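Long-range contacts in galactose mutarotase-like protein (Clostridium acetobutylicum, PDB 3OS7), which probably binds carbohydrate and may interconvert the anomers of an aldose sugar, as aldose 1-epimerases do: residues A[201-210]-A[230-240]; A[277-287]-A[299-307]. All blocks are in the same frame, centred on the assembly; numbering follows the deposited sequence.

Both contacts lie in the beta-sandwich of an aldose 1-epimerase-like chain. Along the sequence they follow one another: contact 1 is completed by residue 240, before contact 2 begins at 277. Their centres are about 15 Å apart. Contact 2 is buried, with its centre about 8 Å from the centre of the chain, while contact 1 lies further out, at about 18 Å. Strand 201-213 carries one side of contact 1 and also packs against contact 2. There Ile205 CD1 meets Leu286 CD2 at 3.9 Å, and Val203 CG1 meets Ile300 CD1 at 4.1 Å. Apolar side chains of this strand therefore pack on the hairpin of contact 2, while the loop 230-240 folds against the same strand.

Contact 1: A[201-210]-A[230-240]; sequences CRVKISIDKF and QKEYLENGVAV
Ile205 and Tyr233 lie side by side at the apolar centre. The methyl CD1 of Ile205 sits over one face of the Tyr233 ring, 4.1 Å from its centroid, in a CH-pi contact. Val238 CG2 lies over the other face, so the ring is held between the two. Ile207 crosses Tyr233 at about a right angle. With CG1 between the backbone N and the carbonyl carbon (chi1 60°), Ile207 CD1 comes to 4.0 Å from Tyr233 CB. Ile207 CG1 touches Leu234 CG. Val203 CG2 packs on Val240 CG1. Further along, the amide of Gln230 lies over the Phe210 ring, NE2 3.4 Å above the plane, with ring and amide planes 40° apart; Gln230 OE1 is held by Thr227 N.

Backbone bonds run alongside this centre. Val203 and Val238 form a single antiparallel hydrogen-bonded pair, 2.8 Å for Val203 N to Val238 O and the same for Val238 N to Val203 O. Ile205 N bonds Tyr233 O at 3.0 Å. Gly237 CA lies 3.7 Å from Lys204 CG and close to Val203 O.

At the polar edge, Lys204 runs extended past Gly237. Its NZ forms a salt bridge with Glu267, and two waters link it to Glu235 O and Asn236 ND2. This is a long loop folded back on strand 201-213 of a beta-sandwich, joined to it by an isolated beta bridge.

Contact 2: A[277-287]-A[299-307]; sequences YEMSSEYKYLV and CIEPQTSII
A classic beta bulge marks the open end of the antiparallel hairpin formed by strands 285-289 and 297-303, away from its turn. Lys284 and Tyr285 both face Gln303, whose O accepts Lys284 N at 2.9 Å and Tyr285 N at 3.0 Å. Gln303 N returns a bond to Tyr285 O, from above the carbonyl plane. Val287 and Glu301 form the next hydrogen-bonded pair, and Leu286 and Pro302 the non-hydrogen-bonded pair between them.

On the side of Tyr285, residues 305-306 pass across one face of its ring. Ile306 CB lies over that face, 3.8 Å from the centroid and 12° off the normal. Gln303 NE2 bonds Ser305 O, nearly straight on the carbonyl and in the amide plane, which fixes how the amide is turned. Gln303 OE1 touches Val287 CG2.

On the side of Pro302, its ring is enclosed by Tyr277, Met279 and Tyr283. With CG anti to the backbone N (chi1 -172°), the Tyr277 side chain reaches across, and Tyr277 OH comes to 3.3 Å from Pro302 CG. Met279 is selenomethionine; its SE lies 3.8 Å from Pro302 CB, as does Tyr283 CD1 from alongside. Ile300 O lies at the edge of the Tyr277 ring, buried and without a hydrogen-bond partner.

Strand 178-189 pairs with 297-303, and strand 246-256 with 285-289. Tyr277, on strand 273-279, hydrogen-bonds Ser186 OG through its OH. Trp211 of strand 201-213 meets Tyr285 edge-to-face.

Contact 1: A[201-210]-A[230-240]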
loop_
_atom_site.group_PDB
_atom_site.type_symbol
_atom_site.label_atom_id
_atom_site.label_comp_id
_atom_site.label_asym_id
_atom_site.label_seq_id
_atom_site.Cartn_x
_atom_site.Cartn_y
_atom_site.Cartn_z
ATOM N N CYS A 201 8.568 15.692 11.597
ATOM C CA CYS A 201 7.392 15.127 10.943
ATOM C C CYS A 201 6.399 14.536 11.935
ATOM O O CYS A 201 6.786 13.781 12.819
ATOM C CB CYS A 201 7.785 14.065 9.948
ATOM S SG CYS A 201 8.649 14.757 8.518
ATOM N N ARG A 202 5.116 14.863 11.738
ATOM C CA ARG A 202 4.034 14.287 12.535
ATOM C C ARG A 202 3.098 13.505 11.630
ATOM O O ARG A 202 2.749 13.982 10.550
ATOM C CB ARG A 202 3.220 15.364 13.211
ATOM C CG ARG A 202 4.012 16.330 14.064
ATOM C CD ARG A 202 4.410 15.691 15.339
ATOM N NE ARG A 202 4.698 16.681 16.370
ATOM C CZ ARG A 202 4.638 16.431 17.673
ATOM N NH1 ARG A 202 4.293 15.210 18.115
ATOM N NH2 ARG A 202 4.900 17.407 18.543
ATOM N N VAL A 203 2.682 12.331 12.084
ATOM C CA VAL A 203 1.749 11.487 11.321
ATOM C C VAL A 203 0.335 11.508 11.945
ATOM O O VAL A 203 0.180 11.276 13.135
ATOM C CB VAL A 203 2.244 10.036 11.184
ATOM C CG1 VAL A 203 1.178 9.192 10.469
ATOM C CG2 VAL A 203 3.551 10.007 10.343
ATOM N N LYS A 204 -0.674 11.827 11.125
ATOM C CA LYS A 204 -2.091 11.712 11.523
ATOM C C LYS A 204 -2.732 10.613 10.709
ATOM O O LYS A 204 -2.359 10.395 9.568
ATOM C CB LYS A 204 -2.837 13.022 11.279
ATOM C CG LYS A 204 -2.280 14.183 12.106
ATOM C CD LYS A 204 -2.810 15.525 11.622
ATOM C CE LYS A 204 -2.322 16.638 12.528
ATOM N NZ LYS A 204 -2.955 17.932 12.189
ATOM N N ILE A 205 -3.645 9.889 11.319
ATOM C CA ILE A 205 -4.342 8.781 10.684
ATOM C C ILE A 205 -5.772 8.774 11.207
ATOM O O ILE A 205 -5.984 8.907 12.406
ATOM C CB ILE A 205 -3.725 7.400 11.023
ATOM C CG1 ILE A 205 -2.226 7.347 10.722
ATOM C CG2 ILE A 205 -4.458 6.276 10.242
ATOM C CD1 ILE A 205 -1.534 6.060 11.275
ATOM N N SER A 206 -6.744 8.532 10.322
ATOM C CA SER A 206 -8.168 8.567 10.719
ATOM C C SER A 206 -8.582 7.238 11.360
ATOM O O SER A 206 -9.368 6.485 10.803
ATOM C CB SER A 206 -9.043 8.921 9.503
ATOM O OG SER A 206 -8.896 7.990 8.445
ATOM N N ILE A 207 -8.017 6.961 12.536
ATOM C CA ILE A 207 -8.219 5.706 13.209
ATOM C C ILE A 207 -9.547 5.676 13.940
ATOM O O ILE A 207 -10.033 6.707 14.403
ATOM C CB ILE A 207 -7.070 5.386 14.190
ATOM C CG1 ILE A 207 -6.940 6.457 15.285
ATOM C CG2 ILE A 207 -5.758 5.207 13.417
ATOM C CD1 ILE A 207 -5.970 6.089 16.461
ATOM N N ASP A 208 -10.110 4.474 14.019
ATOM C CA ASP A 208 -11.311 4.177 14.777
ATOM C C ASP A 208 -10.893 3.463 16.063
ATOM O O ASP A 208 -10.797 4.099 17.105
ATOM C CB ASP A 208 -12.241 3.310 13.910
ATOM C CG ASP A 208 -13.605 3.077 14.542
ATOM O OD1 ASP A 208 -13.882 3.619 15.637
ATOM O OD2 ASP A 208 -14.411 2.369 13.898
ATOM N N LYS A 209 -10.557 2.172 15.976
ATOM C CA LYS A 209 -10.119 1.412 17.137
ATOM C C LYS A 209 -8.733 0.817 16.905
ATOM O O LYS A 209 -8.311 0.584 15.765
ATOM C CB LYS A 209 -11.122 0.279 17.473
ATOM C CG LYS A 209 -12.522 0.795 17.815
ATOM C CD LYS A 209 -13.386 -0.266 18.410
ATOM C CE LYS A 209 -14.004 -1.125 17.340
ATOM N NZ LYS A 209 -14.719 -2.301 17.916
ATOM N N PHE A 210 -8.031 0.607 18.008
ATOM C CA PHE A 210 -6.800 -0.166 18.044
ATOM C C PHE A 210 -7.128 -1.660 18.224
ATOM O O PHE A 210 -8.002 -2.009 19.025
ATOM C CB PHE A 210 -5.977 0.341 19.220
ATOM C CG PHE A 210 -4.737 -0.453 19.484
ATOM C CD1 PHE A 210 -3.681 -0.386 18.615
ATOM C CD2 PHE A 210 -4.640 -1.274 20.607
ATOM C CE1 PHE A 210 -2.530 -1.087 18.838
ATOM C CE2 PHE A 210 -3.478 -2.002 20.844
ATOM C CZ PHE A 210 -2.408 -1.898 19.939
ATOM N N GLN A 230 -1.688 7.026 20.965
ATOM C CA GLN A 230 -2.571 6.710 19.820
ATOM C C GLN A 230 -3.564 7.843 19.573
ATOM O O GLN A 230 -3.968 8.098 18.442
ATOM C CB GLN A 230 -3.318 5.374 20.046
ATOM C CG GLN A 230 -2.418 4.179 20.285
ATOM C CD GLN A 230 -3.134 2.947 20.774
ATOM O OE1 GLN A 230 -4.328 2.956 21.044
ATOM N NE2 GLN A 230 -2.381 1.858 20.909
ATOM N N LYS A 231 -3.950 8.548 20.635
ATOM C CA LYS A 231 -4.896 9.640 20.506
ATOM C C LYS A 231 -4.388 10.746 19.626
ATOM O O LYS A 231 -5.177 11.442 18.994
ATOM C CB LYS A 231 -5.248 10.199 21.887
ATOM C CG LYS A 231 -5.979 9.173 22.738
ATOM C CD LYS A 231 -6.586 9.822 24.008
ATOM C CE LYS A 231 -7.079 8.764 24.987
ATOM N NZ LYS A 231 -7.575 9.308 26.296
ATOM N N GLU A 232 -3.061 10.886 19.546
ATOM C CA GLU A 232 -2.447 11.952 18.762
ATOM C C GLU A 232 -2.613 11.746 17.253
ATOM O O GLU A 232 -2.517 12.693 16.476
ATOM C CB GLU A 232 -0.958 12.058 19.072
ATOM C CG GLU A 232 -0.577 12.405 20.553
ATOM C CD GLU A 232 0.962 12.165 20.829
ATOM O OE1 GLU A 232 1.828 12.483 19.955
ATOM O OE2 GLU A 232 1.310 11.648 21.919
ATOM N N TYR A 233 -2.859 10.518 16.829
ATOM C CA TYR A 233 -3.144 10.311 15.410
ATOM C C TYR A 233 -4.345 11.138 14.932
ATOM O O TYR A 233 -4.418 11.459 13.760
ATOM C CB TYR A 233 -3.346 8.836 15.062
ATOM C CG TYR A 233 -2.107 7.983 15.116
ATOM C CD1 TYR A 233 -1.029 8.221 14.261
ATOM C CD2 TYR A 233 -2.031 6.901 15.985
ATOM C CE1 TYR A 233 0.085 7.421 14.297
ATOM C CE2 TYR A 233 -0.896 6.097 16.029
ATOM C CZ TYR A 233 0.142 6.362 15.181
ATOM O OH TYR A 233 1.273 5.580 15.189
ATOM N N LEU A 234 -5.284 11.436 15.838
ATOM C CA LEU A 234 -6.494 12.197 15.526
ATOM C C LEU A 234 -6.398 13.683 15.895
ATOM O O LEU A 234 -7.321 14.457 15.588
ATOM C CB LEU A 234 -7.672 11.601 16.255
ATOM C CG LEU A 234 -8.107 10.198 15.848
ATOM C CD1 LEU A 234 -9.104 9.620 16.926
ATOM C CD2 LEU A 234 -8.689 10.174 14.435
ATOM N N GLU A 235 -5.307 14.075 16.538
ATOM C CA GLU A 235 -5.166 15.467 17.012
ATOM C C GLU A 235 -3.927 16.104 16.427
ATOM O O GLU A 235 -3.978 16.502 15.286
ATOM C CB GLU A 235 -5.237 15.553 18.531
ATOM C CG GLU A 235 -6.648 15.235 19.075
ATOM C CD GLU A 235 -7.768 16.121 18.508
ATOM O OE1 GLU A 235 -7.561 17.339 18.311
ATOM O OE2 GLU A 235 -8.879 15.591 18.275
ATOM N N ASN A 236 -2.811 16.203 17.137
ATOM C CA ASN A 236 -1.672 16.917 16.589
ATOM C C ASN A 236 -0.666 16.061 15.821
ATOM O O ASN A 236 0.252 16.587 15.223
ATOM C CB ASN A 236 -0.975 17.729 17.675
ATOM C CG ASN A 236 -1.823 18.900 18.166
ATOM O OD1 ASN A 236 -2.088 19.010 19.343
ATOM N ND2 ASN A 236 -2.256 19.762 17.245
ATOM N N GLY A 237 -0.859 14.748 15.818
ATOM C CA GLY A 237 0.003 13.857 15.059
ATOM C C GLY A 237 1.077 13.218 15.919
ATOM O O GLY A 237 1.535 13.807 16.907
ATOM N N VAL A 238 1.467 11.995 15.542
ATOM C CA VAL A 238 2.476 11.214 16.245
ATOM C C VAL A 238 3.866 11.516 15.634
ATOM O O VAL A 238 4.019 11.542 14.422
ATOM C CB VAL A 238 2.154 9.721 16.172
ATOM C CG1 VAL A 238 3.330 8.877 16.641
ATOM C CG2 VAL A 238 0.884 9.395 17.014
ATOM N N ALA A 239 4.867 11.749 16.491
ATOM C CA ALA A 239 6.269 11.940 16.040
ATOM C C ALA A 239 6.795 10.555 15.742
ATOM O O ALA A 239 7.314 9.861 16.610
ATOM C CB ALA A 239 7.116 12.633 17.128
ATOM N N VAL A 240 6.619 10.138 14.503
ATOM C CA VAL A 240 6.806 8.750 14.105
ATOM C C VAL A 240 8.254 8.286 14.236
ATOM O O VAL A 240 8.500 7.112 14.366
ATOM C CB VAL A 240 6.283 8.527 12.663
ATOM C CG1 VAL A 240 7.044 9.387 11.661
ATOM C CG2 VAL A 240 6.345 7.082 12.256
HETATM O O HOH W 1 -5.686 16.980 13.255
HETATM O O HOH W 2 -2.319 19.808 14.031
#

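Contact 2: A[277-287]-A[299-307]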
loop_
_atom_site.group_PDB
_atom_site.type_symbol
_atom_site.label_atom_id
_atom_site.label_comp_id
_atom_site.label_asym_id
_atom_site.label_seq_id
_atom_site.Cartn_x
_atom_site.Cartn_y
_atom_site.Cartn_z
ATOM N N TYR A 277 -2.260 11.077 2.101
ATOM C CA TYR A 277 -2.526 9.743 1.578
ATOM C C TYR A 277 -3.995 9.438 1.865
ATOM O O TYR A 277 -4.358 8.966 2.943
ATOM C CB TYR A 277 -1.611 8.734 2.277
ATOM C CG TYR A 277 -1.581 7.306 1.758
ATOM C CD1 TYR A 277 -2.041 6.956 0.496
ATOM C CD2 TYR A 277 -1.024 6.283 2.553
ATOM C CE1 TYR A 277 -1.920 5.643 0.036
ATOM C CE2 TYR A 277 -0.941 4.988 2.098
ATOM C CZ TYR A 277 -1.392 4.667 0.856
ATOM O OH TYR A 277 -1.273 3.359 0.393
ATOM N N GLU A 278 -4.843 9.748 0.895
ATOM C CA GLU A 278 -6.292 9.581 1.016
ATOM C C GLU A 278 -6.698 8.196 0.508
ATOM O O GLU A 278 -6.257 7.741 -0.541
ATOM C CB GLU A 278 -6.999 10.692 0.234
ATOM C CG GLU A 278 -8.492 10.737 0.396
ATOM C CD GLU A 278 -9.137 12.033 -0.151
ATOM O OE1 GLU A 278 -8.450 12.914 -0.730
ATOM O OE2 GLU A 278 -10.367 12.156 0.037
HETATM N N MSE A 279 -7.541 7.533 1.268
HETATM C CA MSE A 279 -7.938 6.162 0.986
HETATM C C MSE A 279 -9.447 6.077 0.871
HETATM O O MSE A 279 -10.166 6.648 1.692
HETATM C CB MSE A 279 -7.496 5.253 2.127
HETATM C CG MSE A 279 -6.069 5.350 2.475
HETATM SE SE MSE A 279 -5.670 4.700 4.260
HETATM C CE MSE A 279 -3.911 5.418 4.267
ATOM N N SER A 280 -9.917 5.317 -0.108
ATOM C CA SER A 280 -11.365 5.084 -0.265
ATOM C C SER A 280 -11.892 4.171 0.845
ATOM O O SER A 280 -11.119 3.486 1.550
ATOM C CB SER A 280 -11.678 4.498 -1.644
ATOM O OG SER A 280 -11.241 3.148 -1.756
ATOM N N SER A 281 -13.215 4.146 0.981
ATOM C CA SER A 281 -13.913 3.380 2.019
ATOM C C SER A 281 -13.691 1.885 1.938
ATOM O O SER A 281 -13.984 1.152 2.891
ATOM C CB SER A 281 -15.432 3.630 1.931
ATOM O OG SER A 281 -15.741 4.976 2.166
ATOM N N GLU A 282 -13.206 1.404 0.790
ATOM C CA GLU A 282 -12.864 -0.007 0.665
ATOM C C GLU A 282 -11.735 -0.404 1.607
ATOM O O GLU A 282 -11.597 -1.594 1.956
ATOM C CB GLU A 282 -12.467 -0.358 -0.781
ATOM C CG GLU A 282 -13.662 -0.476 -1.751
ATOM C CD GLU A 282 -14.180 0.859 -2.243
ATOM O OE1 GLU A 282 -13.494 1.890 -2.105
ATOM O OE2 GLU A 282 -15.296 0.890 -2.773
ATOM N N TYR A 283 -10.942 0.581 2.023
ATOM C CA TYR A 283 -9.838 0.319 2.960
ATOM C C TYR A 283 -10.338 0.534 4.387
ATOM O O TYR A 283 -10.736 1.633 4.761
ATOM C CB TYR A 283 -8.631 1.184 2.632
ATOM C CG TYR A 283 -8.058 0.862 1.291
ATOM C CD1 TYR A 283 -7.348 -0.313 1.091
ATOM C CD2 TYR A 283 -8.269 1.690 0.206
ATOM C CE1 TYR A 283 -6.829 -0.642 -0.184
ATOM C CE2 TYR A 283 -7.774 1.359 -1.079
ATOM C CZ TYR A 283 -7.035 0.203 -1.251
ATOM O OH TYR A 283 -6.514 -0.114 -2.503
ATOM N N LYS A 284 -10.397 -0.563 5.141
ATOM C CA LYS A 284 -11.046 -0.577 6.433
ATOM C C LYS A 284 -10.103 -0.692 7.634
ATOM O O LYS A 284 -10.510 -0.440 8.778
ATOM C CB LYS A 284 -12.044 -1.713 6.424
ATOM C CG LYS A 284 -13.104 -1.490 5.289
ATOM C CD LYS A 284 -14.216 -2.451 5.260
ATOM C CE LYS A 284 -15.085 -2.224 3.971
ATOM N NZ LYS A 284 -15.621 -0.810 3.843
ATOM N N TYR A 285 -8.861 -1.097 7.379
ATOM C CA TYR A 285 -7.845 -1.300 8.401
ATOM C C TYR A 285 -6.526 -0.722 7.908
ATOM O O TYR A 285 -6.379 -0.418 6.725
ATOM C CB TYR A 285 -7.646 -2.794 8.744
ATOM C CG TYR A 285 -8.763 -3.363 9.557
ATOM C CD1 TYR A 285 -9.922 -3.862 8.936
ATOM C CD2 TYR A 285 -8.698 -3.389 10.946
ATOM C CE1 TYR A 285 -10.980 -4.352 9.698
ATOM C CE2 TYR A 285 -9.742 -3.914 11.711
ATOM C CZ TYR A 285 -10.880 -4.386 11.088
ATOM O OH TYR A 285 -11.921 -4.890 11.863
ATOM N N LEU A 286 -5.598 -0.523 8.839
ATOM C CA LEU A 286 -4.311 0.043 8.490
ATOM C C LEU A 286 -3.286 -0.385 9.509
ATOM O O LEU A 286 -3.575 -0.423 10.722
ATOM C CB LEU A 286 -4.425 1.562 8.449
ATOM C CG LEU A 286 -3.165 2.357 8.121
ATOM C CD1 LEU A 286 -3.555 3.598 7.366
ATOM C CD2 LEU A 286 -2.368 2.712 9.376
ATOM N N VAL A 287 -2.106 -0.726 8.995
ATOM C CA VAL A 287 -0.944 -1.042 9.815
ATOM C C VAL A 287 0.031 0.106 9.633
ATOM O O VAL A 287 0.253 0.576 8.523
ATOM C CB VAL A 287 -0.296 -2.384 9.443
ATOM C CG1 VAL A 287 1.104 -2.523 10.092
ATOM C CG2 VAL A 287 -1.236 -3.534 9.816
ATOM N N CYS A 299 6.238 3.036 7.050
ATOM C CA CYS A 299 5.180 2.416 6.273
ATOM C C CYS A 299 3.785 2.658 6.845
ATOM O O CYS A 299 3.519 2.467 8.041
ATOM C CB CYS A 299 5.406 0.936 6.125
ATOM S SG CYS A 299 6.923 0.590 5.132
ATOM N N ILE A 300 2.892 3.044 5.949
ATOM C CA ILE A 300 1.494 3.331 6.282
ATOM C C ILE A 300 0.679 2.473 5.328
ATOM O O ILE A 300 0.664 2.725 4.118
ATOM C CB ILE A 300 1.182 4.836 6.134
ATOM C CG1 ILE A 300 2.040 5.661 7.092
ATOM C CG2 ILE A 300 -0.323 5.086 6.423
ATOM C CD1 ILE A 300 1.888 7.217 6.895
ATOM N N GLU A 301 0.040 1.439 5.879
ATOM C CA GLU A 301 -0.348 0.251 5.136
ATOM C C GLU A 301 -1.871 0.014 5.178
ATOM O O GLU A 301 -2.359 -0.665 6.056
ATOM C CB GLU A 301 0.396 -0.958 5.690
ATOM C CG GLU A 301 1.931 -0.746 5.896
ATOM C CD GLU A 301 2.625 -1.980 6.510
ATOM O OE1 GLU A 301 2.049 -3.075 6.455
ATOM O OE2 GLU A 301 3.731 -1.855 7.063
ATOM N N PRO A 302 -2.594 0.557 4.198
ATOM C CA PRO A 302 -4.027 0.329 4.139
ATOM C C PRO A 302 -4.346 -1.105 3.776
ATOM O O PRO A 302 -3.593 -1.727 3.021
ATOM C CB PRO A 302 -4.490 1.280 3.052
ATOM C CG PRO A 302 -3.330 1.493 2.193
ATOM C CD PRO A 302 -2.129 1.421 3.085
ATOM N N GLN A 303 -5.460 -1.604 4.306
ATOM C CA GLN A 303 -5.919 -2.976 4.055
ATOM C C GLN A 303 -7.427 -3.016 3.968
ATOM O O GLN A 303 -8.101 -2.280 4.675
ATOM C CB GLN A 303 -5.478 -3.944 5.190
ATOM C CG GLN A 303 -4.043 -3.858 5.596
ATOM C CD GLN A 303 -3.581 -4.915 6.599
ATOM O OE1 GLN A 303 -2.385 -5.120 6.760
ATOM N NE2 GLN A 303 -4.510 -5.593 7.257
ATOM N N THR A 304 -7.958 -3.896 3.117
ATOM C CA THR A 304 -9.408 -4.107 3.048
ATOM C C THR A 304 -9.986 -4.824 4.257
ATOM O O THR A 304 -11.184 -4.761 4.519
ATOM C CB THR A 304 -9.793 -4.905 1.785
ATOM O OG1 THR A 304 -9.103 -6.178 1.789
ATOM C CG2 THR A 304 -9.423 -4.106 0.549
ATOM N N SER A 305 -9.143 -5.529 4.986
ATOM C CA SER A 305 -9.590 -6.348 6.070
ATOM C C SER A 305 -8.530 -6.400 7.154
ATOM O O SER A 305 -7.387 -6.008 6.951
ATOM C CB SER A 305 -9.925 -7.761 5.587
ATOM O OG SER A 305 -8.794 -8.528 5.216
ATOM N N ILE A 306 -8.946 -6.918 8.297
ATOM C CA ILE A 306 -8.069 -7.108 9.413
ATOM C C ILE A 306 -6.980 -8.139 9.063
ATOM O O ILE A 306 -7.145 -8.986 8.171
ATOM C CB ILE A 306 -8.883 -7.517 10.680
ATOM C CG1 ILE A 306 -8.071 -7.298 11.944
ATOM C CG2 ILE A 306 -9.417 -8.972 10.589
ATOM C CD1 ILE A 306 -8.917 -7.441 13.195
ATOM N N ILE A 307 -5.861 -8.056 9.761
ATOM C CA ILE A 307 -4.836 -9.080 9.673
ATOM C C ILE A 307 -5.486 -10.441 9.961
ATOM O O ILE A 307 -6.305 -10.545 10.876
ATOM C CB ILE A 307 -3.718 -8.847 10.697
ATOM C CG1 ILE A 307 -2.979 -7.543 10.407
ATOM C CG2 ILE A 307 -2.720 -10.055 10.695
ATOM C CD1 ILE A 307 -1.836 -7.247 11.412
#